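Local coordinates for iron-binding protein (Staphylococcus epidermidis, PDB 4M7O) that probably binds iron, or a complex that carries it, as the solute-binding component of an uptake system, at residues Ser31-Leu36 with Glu43-Val48; Pro80-Ala85 with Gly127-Arg132; Asp117-Thr122 with Pro262-Gly267; Asn152-His157 with Asp270-Ile275; Met165-Lys170 with Tyr174-Asp179. All blocks are in the same frame, centred on the assembly; numbering follows the deposited sequence.

How the contacts relate
Contacts 1 and 2 lie in the first lobe, their centres about 10 Å apart on one parallel sheet, where N32 ND2 lies 3.0 Å from A85 O as a probable hydrogen bond. Contact 3 joins that lobe to the start of helix 264-275 and touches contact 1 through the salt bridge from E34 OE2 to R263 NH2, at 2.8 Å. The same helix runs on to contact 4, centred about 18 Å from contact 3, where it meets the loop after helix 133-152. Contact 5, a hairpin of the second lobe, is centred about 33 Å from contact 2. The binding site probably lies in the cleft between the lobes, as in relatives of this family.

Contact 1. Residues Ser31-Leu36 with Glu43-Val48; sequences SNTEIL and EDIVGV
L36 and I45 form the purely apolar part of the meeting between helix 30-38 and strand 45-49. The terminal methyl of I45 does the touching: I45 CD1 lies 3.7 Å from L36 CB, and the same I45 CD1 is 3.9 Å from L36 CD1, so one methyl rests on both the root and a branch of the leucine. The two side chains cross obliquely. With chi2 extended (169°), the isoleucine chain carries CD1 outward from the strand until it meets the helix.

T33 and V48 make a mixed contact one turn earlier in the helix. V48 CG1 sits 4.0 Å from T33 OG1 and at the same distance from T33 CG2, straddling the two branches while the side chains meet at about a right angle. The hydroxyl's polar needs are met elsewhere, since T33 OG1 is hydrogen-bonded to D52 and S27; towards V48 it offers only van der Waals contact.

The backbones stay well apart, with the helix and strand axes 10.2 Å distant at closest approach and running at 157° to each other. The contact joins the helix of the beta-alpha-beta unit of strand 25-27, helix 30-38 and strand 45-49 to its second strand. Cohesion here therefore comes from methyl packing, while the buried threonine hydroxyl ties the helix to neighbouring polar groups.

Contact 2. Residues Pro80-Ala85 with Gly127-Arg132; sequences PDLILA and GQLTDR
L129, at the end of helix 116-129, packs against L82 and L84 of strand 82-86 in a buried, wholly apolar contact between a helix and the parallel sheet of the first lobe. A single methyl of L129 carries most of it. L129 CD2 lies 3.9 Å from L84 CD1, the two side chains sliding past each other in opposite directions. Against L82 the approach is tip to tip instead: L129 CD2 is 4.2 Å from L82 CD1, and L82 CD2 stands equally close, so the isopropyl group of L82 presents both branches to it. All three leucines have an extended first torsion, which in L129 (chi1 169°) sends the side chain from the helix towards the strand.

T130 adds a looser touch, with T130 CG2 4.4 Å from L82 CD2. Its hydroxyl serves the helix end, hydrogen-bonding to I126 O. Just beyond, D131 takes up left-handed backbone angles and R132 N bonds to G127 O at 2.7 Å, a six-to-one bond closing the helix end, as in a Schellman motif.

L129 also touches V108 of strand 106-110, and so bridges two neighbouring strands, whereas I83 and A85, alternating with the leucines, pack on helix 94-102. Helices laid against a central parallel sheet with strand order 3-2-1-4-5 are characteristic of a Rossmann-like three-layer alpha/beta/alpha lobe.

Contact 3. Residues Asp117-Thr122 with Pro262-Gly267; sequences DETYDT and PRIDEG
I264 buries more surface here than any other residue of the two segments, reaching from the first turn of helix 264-275 into the angle between T119 and Y120 of helix 116-129. Its terminal methyl makes both contacts. I264 CD1 is 4.0 Å from Y120 CE1, meeting the aromatic ring obliquely, and it stands 4.2 Å from T119 CG2, where the two side chains come tip to tip. The isoleucine holds CG1 between its backbone N and carbonyl carbon, with chi1 at only 35°, and an extended chi2 then projects CD1 towards the other helix.

T119 turns its methyl to I264 and its hydroxyl elsewhere: a chi1 of -61° sets CG2 trans to the backbone N, while OG1 hydrogen-bonds to S115 O one turn back. The carbonyl of T119 is used as well, receiving T122 OG1 at 2.8 Å in the carbonyl plane, on a lone pair. F181 of helix 181-188, which touches both T119 and I264, extends the apolar cluster.

Y120 contributes its ring carbon CE1, and its side chain also packs on T143, K144 and V147 of helix 133-152. Three helices thus converge around it. Beside the cluster, R263 occupies the N-cap position of helix 264-275 and forms a salt bridge with E34.

With a methyl group at its centre and the T119 hydroxyl bonded to S115 O on its own side, the interface is held by van der Waals packing, probably with a hydrophobic contribution, as the three touching residues are buried; the charged groups lie to the side of it.

Contact 4. Residues Asn152-His157 with Asp270-Ile275; sequences NSVPKH and DLRDDI
The R272 guanidinium meets the S153 carbonyl at its edge: S153 O lies only 3° out of the guanidinium plane, while P155 CD, 3.7 Å from R272 NH1, and the backbone N of V154 approach obliquely. The principal bond runs from R272 NH1 to S153 O, 3.1 Å long and nearly straight at 164°. Seen from the carbonyl, the donor stands above its plane and not on a lone pair.

R272 NE adds two weak hydrogen bonds, one to S153 OG at 3.1 Å and a longer one to S153 O at 3.5 Å. The carbonyl is the main acceptor; the hydroxyl, bonded chiefly to I150 O at the end of helix 133-152, adds a weak contact. On the other side of the arginine, R272 NH2 forms a salt bridge with D273 OD1 at 3.1 Å, though the hydrogen bond within the pair is bent and weak. Together with a weak bond to Y276 O it probably limits the rotation of the guanidinium. The arginine chain leaves the helix extended at chi1 and then bends at chi2 (-131°), which directs the group to the loop.

V154 supports the chain with a loose touch, V154 CG2 to R272 CG at 4.4 Å, and packs on L189. The arrangement clips the loop following the long helix 133-152 to the C-terminal helix 264-275, at the surface where the second lobe begins, in a two-lobed fold whose lobes share a long connecting helix.

Contact 5. Residues Met165-Lys170 with Tyr174-Asp179; sequences MEVSSK and YTAGKD
Y174 pairs with V167 and S168 at a classic beta bulge, in the hairpin formed by strands 162-168 and 174-176 of the second lobe. Y174 O receives V167 N at 2.8 Å (154°) and, weakly, S168 N at 3.5 Å, so two successive amides face one carbonyl. The return bond, Y174 N to S168 O, is also 2.8 Å long and nearly straight (169°), though its donor stands well above the carbonyl plane.

Further along, T175 supplies a bond from its side chain to the opposing backbone. With OG1 placed opposite the backbone N (chi1 -176°), the T175 hydroxyl donates to M165 O at 2.8 Å, tilted slightly from the carbonyl plane. The same OG1 accepts from a water that in turn accepts from M165 N, giving the M165 backbone a second, water-bridged link to the threonine.

Apolar contacts fill in between. V167 spreads its two methyls: V167 CG2 lies 3.8 Å from Y174 CB, the side chains meeting at about a right angle, and V167 CG1 is 3.9 Å from A176 CB. S168 CB also rests 3.8 Å from Y174 CB, while the tyrosine ring leads off beyond it. W201 of strand 201-203, next in the sheet, touches V167 and A176.

The E166 carboxylate is engaged outside the hairpin, by Y228 and R235. The bulge sets two residues, V167 and S168, against Y174, and beyond it the strands are linked through the T175 hydroxyl and a water, which probably keeps the hairpin joined there.

Contact 1. Residues Ser31-Leu36 with Glu43-Val48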
# COMPACT_ATOMS: atom_id res chain seq x y z
N SER A 31 -5.50 -1.32 -6.23
CA SER A 31 -4.61 -0.30 -6.79
C SER A 31 -4.63 -0.31 -8.33
O SER A 31 -4.70 0.76 -8.96
CB SER A 31 -3.18 -0.43 -6.26
OG SER A 31 -2.70 -1.76 -6.39
N ASN A 32 -4.57 -1.50 -8.93
CA ASN A 32 -4.72 -1.65 -10.38
C ASN A 32 -6.00 -1.01 -10.89
O ASN A 32 -5.99 -0.25 -11.87
CB ASN A 32 -4.70 -3.13 -10.77
CG ASN A 32 -3.30 -3.72 -10.78
OD1 ASN A 32 -2.32 -3.01 -10.52
ND2 ASN A 32 -3.20 -5.01 -11.10
N THR A 33 -7.11 -1.29 -10.21
CA THR A 33 -8.40 -0.76 -10.65
C THR A 33 -8.40 0.76 -10.59
O THR A 33 -8.89 1.42 -11.50
CB THR A 33 -9.54 -1.30 -9.81
OG1 THR A 33 -9.55 -2.74 -9.89
CG2 THR A 33 -10.88 -0.76 -10.31
N GLU A 34 -7.83 1.32 -9.52
CA GLU A 34 -7.83 2.77 -9.36
C GLU A 34 -7.04 3.44 -10.48
O GLU A 34 -7.44 4.47 -11.01
CB GLU A 34 -7.26 3.17 -7.99
CG GLU A 34 -8.17 2.78 -6.83
CD GLU A 34 -7.74 3.45 -5.52
OE1 GLU A 34 -7.30 4.62 -5.55
OE2 GLU A 34 -7.85 2.79 -4.46
N ILE A 35 -5.91 2.83 -10.84
CA ILE A 35 -5.02 3.37 -11.86
C ILE A 35 -5.69 3.31 -13.23
O ILE A 35 -5.61 4.27 -14.01
CB ILE A 35 -3.70 2.58 -11.91
CG1 ILE A 35 -2.90 2.78 -10.61
CG2 ILE A 35 -2.87 3.00 -13.12
CD1 ILE A 35 -1.73 1.83 -10.47
N LEU A 36 -6.33 2.19 -13.54
CA LEU A 36 -7.05 2.02 -14.81
C LEU A 36 -8.11 3.10 -14.99
O LEU A 36 -8.25 3.66 -16.08
CB LEU A 36 -7.70 0.63 -14.88
CG LEU A 36 -6.73 -0.51 -15.16
CD1 LEU A 36 -7.42 -1.88 -14.99
CD2 LEU A 36 -6.17 -0.34 -16.58
N GLU A 43 -14.17 2.20 -18.24
CA GLU A 43 -15.26 1.62 -19.03
C GLU A 43 -14.82 0.40 -19.83
O GLU A 43 -15.64 -0.20 -20.53
CB GLU A 43 -15.84 2.67 -19.97
CG GLU A 43 -16.24 3.96 -19.27
N ASP A 44 -13.55 0.03 -19.74
CA ASP A 44 -13.08 -1.14 -20.48
C ASP A 44 -12.87 -2.33 -19.55
O ASP A 44 -12.40 -3.39 -19.97
CB ASP A 44 -11.79 -0.81 -21.26
CG ASP A 44 -11.97 0.33 -22.25
OD1 ASP A 44 -13.05 0.42 -22.89
OD2 ASP A 44 -11.04 1.16 -22.40
N ILE A 45 -13.26 -2.15 -18.30
CA ILE A 45 -13.05 -3.15 -17.26
C ILE A 45 -14.32 -3.98 -17.12
O ILE A 45 -15.41 -3.41 -16.93
CB ILE A 45 -12.73 -2.46 -15.90
CG1 ILE A 45 -11.39 -1.72 -15.98
CG2 ILE A 45 -12.67 -3.47 -14.78
CD1 ILE A 45 -11.13 -0.81 -14.78
N VAL A 46 -14.20 -5.30 -17.23
CA VAL A 46 -15.38 -6.18 -17.15
C VAL A 46 -15.46 -6.90 -15.80
O VAL A 46 -16.52 -7.42 -15.43
CB VAL A 46 -15.42 -7.25 -18.28
CG1 VAL A 46 -15.66 -6.59 -19.62
CG2 VAL A 46 -14.13 -8.05 -18.32
N GLY A 47 -14.34 -6.92 -15.09
CA GLY A 47 -14.26 -7.61 -13.81
C GLY A 47 -13.30 -6.93 -12.85
O GLY A 47 -12.26 -6.37 -13.26
N VAL A 48 -13.64 -6.97 -11.57
CA VAL A 48 -12.74 -6.46 -10.53
C VAL A 48 -12.71 -7.49 -9.43
O VAL A 48 -13.35 -8.53 -9.54
CB VAL A 48 -13.24 -5.11 -9.98
CG1 VAL A 48 -13.11 -4.04 -11.04
CG2 VAL A 48 -14.70 -5.23 -9.53

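Contact 2. Residues Pro80-Ala85 with Gly127-Arg132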
# COMPACT_ATOMS: atom_id res chain seq x y z
N PRO A 80 -11.93 -12.14 -21.10
CA PRO A 80 -11.05 -10.97 -21.00
C PRO A 80 -9.93 -11.02 -22.03
O PRO A 80 -9.53 -12.11 -22.44
CB PRO A 80 -10.43 -11.13 -19.60
CG PRO A 80 -10.34 -12.61 -19.43
CD PRO A 80 -11.56 -13.18 -20.13
N ASP A 81 -9.45 -9.85 -22.46
CA ASP A 81 -8.25 -9.79 -23.28
C ASP A 81 -7.05 -9.32 -22.45
O ASP A 81 -5.90 -9.39 -22.90
CB ASP A 81 -8.45 -8.88 -24.51
CG ASP A 81 -9.04 -7.53 -24.15
OD1 ASP A 81 -9.08 -7.16 -22.95
OD2 ASP A 81 -9.48 -6.81 -25.08
N LEU A 82 -7.32 -8.85 -21.23
CA LEU A 82 -6.25 -8.50 -20.30
C LEU A 82 -6.66 -8.81 -18.87
O LEU A 82 -7.74 -8.41 -18.43
CB LEU A 82 -5.89 -7.01 -20.41
CG LEU A 82 -4.86 -6.52 -19.39
CD1 LEU A 82 -3.50 -7.15 -19.67
CD2 LEU A 82 -4.76 -5.00 -19.39
N ILE A 83 -5.81 -9.52 -18.14
CA ILE A 83 -6.01 -9.67 -16.71
C ILE A 83 -4.85 -9.00 -16.00
O ILE A 83 -3.70 -9.46 -16.07
CB ILE A 83 -6.06 -11.13 -16.26
CG1 ILE A 83 -7.19 -11.87 -16.97
CG2 ILE A 83 -6.21 -11.21 -14.74
CD1 ILE A 83 -7.14 -13.36 -16.76
N LEU A 84 -5.16 -7.91 -15.30
CA LEU A 84 -4.14 -7.09 -14.72
C LEU A 84 -4.06 -7.42 -13.23
O LEU A 84 -4.88 -6.95 -12.42
CB LEU A 84 -4.48 -5.62 -14.95
CG LEU A 84 -3.39 -4.62 -14.57
CD1 LEU A 84 -2.12 -4.93 -15.34
CD2 LEU A 84 -3.85 -3.19 -14.82
N ALA A 85 -3.06 -8.22 -12.87
CA ALA A 85 -2.90 -8.67 -11.49
C ALA A 85 -1.69 -8.00 -10.85
O ALA A 85 -1.11 -7.08 -11.42
CB ALA A 85 -2.76 -10.20 -11.43
N GLY A 127 0.40 2.40 -18.11
CA GLY A 127 0.15 3.31 -19.20
C GLY A 127 0.70 2.78 -20.51
O GLY A 127 0.03 2.86 -21.54
N GLN A 128 1.91 2.24 -20.48
CA GLN A 128 2.51 1.75 -21.71
C GLN A 128 1.85 0.46 -22.17
O GLN A 128 1.73 0.21 -23.37
CB GLN A 128 4.01 1.55 -21.54
CG GLN A 128 4.70 1.05 -22.80
CD GLN A 128 6.20 1.21 -22.74
OE1 GLN A 128 6.76 1.48 -21.67
NE2 GLN A 128 6.87 1.04 -23.88
N LEU A 129 1.42 -0.35 -21.21
CA LEU A 129 0.76 -1.62 -21.51
C LEU A 129 -0.56 -1.40 -22.25
O LEU A 129 -0.85 -2.10 -23.22
CB LEU A 129 0.53 -2.40 -20.20
CG LEU A 129 -0.38 -3.63 -20.27
CD1 LEU A 129 0.22 -4.72 -21.14
CD2 LEU A 129 -0.70 -4.17 -18.88
N THR A 130 -1.32 -0.41 -21.80
CA THR A 130 -2.66 -0.14 -22.33
C THR A 130 -2.71 0.99 -23.34
O THR A 130 -3.79 1.49 -23.65
CB THR A 130 -3.62 0.28 -21.19
OG1 THR A 130 -3.12 1.48 -20.57
CG2 THR A 130 -3.73 -0.81 -20.15
N ASP A 131 -1.54 1.41 -23.83
CA ASP A 131 -1.47 2.51 -24.79
C ASP A 131 -2.19 3.75 -24.26
O ASP A 131 -2.96 4.39 -24.96
CB ASP A 131 -2.02 2.09 -26.15
CG ASP A 131 -1.60 3.03 -27.27
OD1 ASP A 131 -0.60 3.76 -27.09
OD2 ASP A 131 -2.26 3.04 -28.33
N ARG A 132 -1.94 4.08 -22.99
CA ARG A 132 -2.49 5.28 -22.39
C ARG A 132 -1.35 6.08 -21.78
O ARG A 132 -1.45 6.55 -20.65
CB ARG A 132 -3.52 4.92 -21.32
CG ARG A 132 -4.65 4.05 -21.85
CD ARG A 132 -5.55 4.83 -22.78
NE ARG A 132 -6.39 5.77 -22.04
CZ ARG A 132 -7.17 6.69 -22.59
NH1 ARG A 132 -7.25 6.80 -23.91
NH2 ARG A 132 -7.89 7.49 -21.82

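Contact 3. Residues Asp117-Thr122 with Pro262-Gly267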
# COMPACT_ATOMS: atom_id res chain seq x y z
N ASP A 117 8.30 6.43 -5.52
CA ASP A 117 8.83 6.42 -6.89
C ASP A 117 8.50 5.13 -7.65
O ASP A 117 8.31 5.15 -8.87
CB ASP A 117 10.33 6.69 -6.90
CG ASP A 117 10.64 8.18 -6.81
OD1 ASP A 117 10.61 8.86 -7.86
OD2 ASP A 117 10.91 8.67 -5.68
N GLU A 118 8.42 4.00 -6.94
CA GLU A 118 8.11 2.74 -7.57
C GLU A 118 6.64 2.71 -7.93
O GLU A 118 6.23 2.07 -8.89
CB GLU A 118 8.48 1.57 -6.66
CG GLU A 118 9.97 1.21 -6.67
CD GLU A 118 10.35 0.23 -5.57
OE1 GLU A 118 11.48 0.34 -5.05
OE2 GLU A 118 9.52 -0.64 -5.23
N THR A 119 5.83 3.41 -7.14
CA THR A 119 4.41 3.54 -7.43
C THR A 119 4.24 4.28 -8.76
O THR A 119 3.46 3.85 -9.62
CB THR A 119 3.68 4.28 -6.31
OG1 THR A 119 3.80 3.54 -5.09
CG2 THR A 119 2.20 4.46 -6.65
N TYR A 120 4.97 5.38 -8.92
CA TYR A 120 4.96 6.13 -10.17
C TYR A 120 5.39 5.22 -11.30
O TYR A 120 4.83 5.28 -12.39
CB TYR A 120 5.92 7.33 -10.10
CG TYR A 120 5.57 8.37 -9.05
CD1 TYR A 120 4.26 8.52 -8.58
CD2 TYR A 120 6.54 9.21 -8.54
CE1 TYR A 120 3.95 9.49 -7.62
CE2 TYR A 120 6.25 10.17 -7.59
CZ TYR A 120 4.96 10.31 -7.13
OH TYR A 120 4.70 11.28 -6.18
N ASP A 121 6.39 4.37 -11.03
CA ASP A 121 6.82 3.39 -12.03
C ASP A 121 5.66 2.57 -12.54
O ASP A 121 5.52 2.39 -13.74
CB ASP A 121 7.89 2.45 -11.48
CG ASP A 121 9.26 3.09 -11.41
OD1 ASP A 121 9.44 4.19 -11.97
OD2 ASP A 121 10.16 2.47 -10.80
N THR A 122 4.81 2.06 -11.65
CA THR A 122 3.71 1.22 -12.12
C THR A 122 2.68 2.01 -12.91
O THR A 122 2.01 1.45 -13.78
CB THR A 122 3.00 0.45 -10.99
OG1 THR A 122 2.24 1.36 -10.20
CG2 THR A 122 4.02 -0.31 -10.12
N PRO A 262 -3.25 5.97 -7.03
CA PRO A 262 -3.25 7.42 -7.23
C PRO A 262 -3.55 8.22 -5.97
O PRO A 262 -3.35 9.43 -5.98
CB PRO A 262 -4.39 7.62 -8.24
CG PRO A 262 -4.49 6.28 -8.94
CD PRO A 262 -4.26 5.30 -7.85
N ARG A 263 -4.02 7.57 -4.90
CA ARG A 263 -4.34 8.31 -3.68
C ARG A 263 -3.28 8.17 -2.57
O ARG A 263 -3.58 8.37 -1.39
CB ARG A 263 -5.75 7.95 -3.17
CG ARG A 263 -6.89 8.26 -4.17
CD ARG A 263 -8.25 7.79 -3.66
NE ARG A 263 -8.30 6.34 -3.49
CZ ARG A 263 -8.86 5.71 -2.45
NH1 ARG A 263 -9.42 6.41 -1.48
NH2 ARG A 263 -8.85 4.39 -2.40
N ILE A 264 -2.04 7.85 -2.94
CA ILE A 264 -0.96 7.74 -1.96
C ILE A 264 -0.73 9.01 -1.15
O ILE A 264 -0.18 8.94 -0.04
CB ILE A 264 0.41 7.43 -2.59
CG1 ILE A 264 0.55 8.11 -3.94
CG2 ILE A 264 0.65 5.94 -2.67
CD1 ILE A 264 1.94 8.04 -4.50
N ASP A 265 -1.09 10.16 -1.70
CA ASP A 265 -0.89 11.41 -0.97
C ASP A 265 -1.75 11.42 0.30
O ASP A 265 -1.34 11.94 1.34
CB ASP A 265 -1.22 12.63 -1.84
CG ASP A 265 -2.70 12.72 -2.19
OD1 ASP A 265 -3.18 11.84 -2.92
OD2 ASP A 265 -3.37 13.67 -1.73
N GLU A 266 -2.93 10.81 0.21
CA GLU A 266 -3.81 10.74 1.37
C GLU A 266 -3.18 9.85 2.45
O GLU A 266 -3.19 10.21 3.63
CB GLU A 266 -5.20 10.27 0.94
CG GLU A 266 -5.80 11.17 -0.15
CD GLU A 266 -7.09 10.63 -0.75
OE1 GLU A 266 -7.58 9.57 -0.28
OE2 GLU A 266 -7.62 11.26 -1.70
N GLY A 267 -2.61 8.72 2.05
CA GLY A 267 -1.91 7.86 2.98
C GLY A 267 -0.72 8.57 3.61
O GLY A 267 -0.54 8.51 4.83

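Contact 4. Residues Asn152-His157 with Asp270-Ile275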
# COMPACT_ATOMS: atom_id res chain seq x y z
N ASN A 152 5.72 19.23 1.62
CA ASN A 152 5.95 20.64 1.92
C ASN A 152 5.16 21.16 3.12
O ASN A 152 5.44 22.24 3.62
CB ASN A 152 5.71 21.52 0.69
CG ASN A 152 6.94 21.61 -0.19
OD1 ASN A 152 7.85 22.40 0.09
ND2 ASN A 152 6.97 20.82 -1.25
N SER A 153 4.19 20.40 3.60
CA SER A 153 3.40 20.83 4.75
C SER A 153 4.09 20.47 6.05
O SER A 153 3.59 20.79 7.13
CB SER A 153 2.03 20.17 4.72
OG SER A 153 2.16 18.78 4.93
N VAL A 154 5.27 19.87 5.97
CA VAL A 154 6.01 19.51 7.16
C VAL A 154 6.72 20.73 7.69
O VAL A 154 7.47 21.35 7.00
CB VAL A 154 7.05 18.43 6.85
CG1 VAL A 154 7.97 18.19 8.04
CG2 VAL A 154 6.37 17.14 6.43
N PRO A 155 6.50 21.06 8.95
CA PRO A 155 7.08 22.29 9.52
C PRO A 155 8.61 22.40 9.36
O PRO A 155 9.33 21.48 9.74
CB PRO A 155 6.70 22.21 11.00
CG PRO A 155 5.49 21.34 11.04
CD PRO A 155 5.67 20.33 9.92
N LYS A 156 9.07 23.53 8.80
CA LYS A 156 10.48 23.74 8.47
C LYS A 156 11.43 23.45 9.63
O LYS A 156 12.45 22.78 9.47
CB LYS A 156 10.70 25.18 7.96
N HIS A 157 11.07 23.96 10.80
CA HIS A 157 11.78 23.60 12.02
C HIS A 157 10.95 22.57 12.78
O HIS A 157 9.77 22.79 13.05
CB HIS A 157 12.04 24.83 12.88
N ASP A 270 -1.89 10.99 6.24
CA ASP A 270 -2.29 10.34 7.49
C ASP A 270 -1.08 10.17 8.38
O ASP A 270 -1.10 10.53 9.56
CB ASP A 270 -2.94 8.98 7.23
CG ASP A 270 -4.35 9.11 6.69
OD1 ASP A 270 -4.89 10.23 6.71
OD2 ASP A 270 -4.92 8.08 6.27
N LEU A 271 -0.02 9.62 7.80
CA LEU A 271 1.24 9.39 8.49
C LEU A 271 1.84 10.71 9.00
O LEU A 271 2.37 10.78 10.11
CB LEU A 271 2.23 8.68 7.57
CG LEU A 271 3.17 7.66 8.23
CD1 LEU A 271 2.35 6.61 8.96
CD2 LEU A 271 4.07 7.02 7.20
N ARG A 272 1.72 11.76 8.19
CA ARG A 272 2.20 13.08 8.57
C ARG A 272 1.51 13.60 9.84
O ARG A 272 2.17 14.11 10.75
CB ARG A 272 1.99 14.07 7.43
CG ARG A 272 2.50 15.48 7.74
CD ARG A 272 1.46 16.53 7.43
NE ARG A 272 1.89 17.84 7.90
CZ ARG A 272 1.70 18.28 9.14
NH1 ARG A 272 2.12 19.49 9.49
NH2 ARG A 272 1.09 17.51 10.03
N ASP A 273 0.19 13.46 9.89
CA ASP A 273 -0.58 13.98 11.00
C ASP A 273 -0.41 13.15 12.28
O ASP A 273 -0.83 13.57 13.35
CB ASP A 273 -2.07 14.10 10.63
CG ASP A 273 -2.33 15.12 9.50
OD1 ASP A 273 -1.43 15.94 9.19
OD2 ASP A 273 -3.45 15.12 8.94
N ASP A 274 0.21 11.97 12.17
CA ASP A 274 0.54 11.16 13.35
C ASP A 274 1.92 11.51 13.90
O ASP A 274 2.21 11.32 15.08
CB ASP A 274 0.47 9.66 13.03
CG ASP A 274 -0.96 9.15 12.90
OD1 ASP A 274 -1.89 9.84 13.35
OD2 ASP A 274 -1.15 8.04 12.35
N ILE A 275 2.77 12.04 13.02
CA ILE A 275 4.14 12.38 13.36
C ILE A 275 4.21 13.84 13.81
O ILE A 275 4.94 14.19 14.74
CB ILE A 275 5.06 12.15 12.15
CG1 ILE A 275 5.09 10.66 11.81
CG2 ILE A 275 6.46 12.64 12.42
CD1 ILE A 275 5.79 10.35 10.50

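Contact 5. Residues Met165-Lys170 with Tyr174-Asp179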
# COMPACT_ATOMS: atom_id res chain seq x y z
N MSE A 165 7.70 1.60 13.52
CA MSE A 165 6.55 1.09 12.78
C MSE A 165 6.33 -0.35 13.21
O MSE A 165 7.19 -1.21 12.99
CB MSE A 165 6.81 1.13 11.27
CG MSE A 165 7.24 2.47 10.73
SE MSE A 165 5.82 3.81 10.69
CE MSE A 165 4.53 2.84 9.60
N GLU A 166 5.20 -0.61 13.83
CA GLU A 166 4.89 -1.97 14.26
C GLU A 166 3.99 -2.62 13.22
O GLU A 166 2.81 -2.25 13.11
CB GLU A 166 4.20 -1.93 15.62
CG GLU A 166 3.91 -3.31 16.18
CD GLU A 166 3.59 -3.26 17.66
OE1 GLU A 166 4.01 -2.29 18.34
OE2 GLU A 166 2.94 -4.21 18.15
N VAL A 167 4.52 -3.57 12.45
CA VAL A 167 3.71 -4.13 11.35
C VAL A 167 3.10 -5.49 11.66
O VAL A 167 2.31 -6.02 10.90
CB VAL A 167 4.48 -4.21 10.01
CG1 VAL A 167 4.96 -2.83 9.62
CG2 VAL A 167 5.65 -5.19 10.11
N SER A 168 3.49 -6.06 12.79
CA SER A 168 2.85 -7.28 13.27
C SER A 168 3.19 -7.37 14.75
O SER A 168 4.19 -6.80 15.19
CB SER A 168 3.35 -8.50 12.50
OG SER A 168 2.52 -9.62 12.74
N SER A 169 2.37 -8.07 15.53
CA SER A 169 2.58 -8.02 16.98
C SER A 169 2.45 -9.36 17.69
O SER A 169 2.90 -9.52 18.82
CB SER A 169 1.61 -7.01 17.60
OG SER A 169 0.27 -7.38 17.35
N LYS A 170 1.82 -10.33 17.04
CA LYS A 170 1.55 -11.59 17.73
C LYS A 170 1.89 -12.80 16.88
O LYS A 170 1.48 -12.88 15.72
CB LYS A 170 0.08 -11.63 18.18
CG LYS A 170 -0.20 -12.75 19.16
CD LYS A 170 -1.68 -12.86 19.50
CE LYS A 170 -1.91 -14.03 20.47
NZ LYS A 170 -3.34 -14.47 20.52
N TYR A 174 6.94 -7.33 14.79
CA TYR A 174 7.71 -7.06 13.59
C TYR A 174 7.72 -5.59 13.28
O TYR A 174 6.71 -4.90 13.45
CB TYR A 174 7.12 -7.81 12.39
CG TYR A 174 7.52 -9.27 12.30
CD1 TYR A 174 7.01 -10.21 13.19
CD2 TYR A 174 8.41 -9.72 11.33
CE1 TYR A 174 7.38 -11.58 13.11
CE2 TYR A 174 8.76 -11.09 11.23
CZ TYR A 174 8.25 -12.01 12.12
OH TYR A 174 8.63 -13.34 12.04
N THR A 175 8.85 -5.11 12.77
CA THR A 175 8.92 -3.73 12.36
C THR A 175 9.23 -3.68 10.89
O THR A 175 9.53 -4.71 10.28
CB THR A 175 10.00 -2.96 13.12
OG1 THR A 175 9.96 -1.58 12.72
CG2 THR A 175 11.36 -3.53 12.81
N ALA A 176 9.17 -2.48 10.32
CA ALA A 176 9.53 -2.26 8.93
C ALA A 176 10.79 -1.41 8.88
O ALA A 176 10.82 -0.29 9.38
CB ALA A 176 8.40 -1.57 8.20
N GLY A 177 11.85 -1.95 8.28
CA GLY A 177 13.09 -1.21 8.15
C GLY A 177 13.20 -0.61 6.77
O GLY A 177 12.19 -0.23 6.17
N LYS A 178 14.42 -0.51 6.25
CA LYS A 178 14.64 0.03 4.92
C LYS A 178 14.05 -0.87 3.84
O LYS A 178 13.70 -2.02 4.11
CB LYS A 178 16.14 0.23 4.66
CG LYS A 178 16.68 1.55 5.19
CD LYS A 178 18.16 1.68 4.88
CE LYS A 178 18.56 3.14 4.72
NZ LYS A 178 18.25 3.95 5.92
N ASP A 179 13.95 -0.34 2.63
CA ASP A 179 13.34 -1.04 1.49
C ASP A 179 11.88 -1.38 1.74
O ASP A 179 11.37 -2.37 1.21
CB ASP A 179 14.11 -2.32 1.14
CG ASP A 179 15.55 -2.05 0.75
OD1 ASP A 179 15.85 -0.92 0.31
OD2 ASP A 179 16.38 -2.98 0.87
O HOH W 1 10.44 0.96 13.03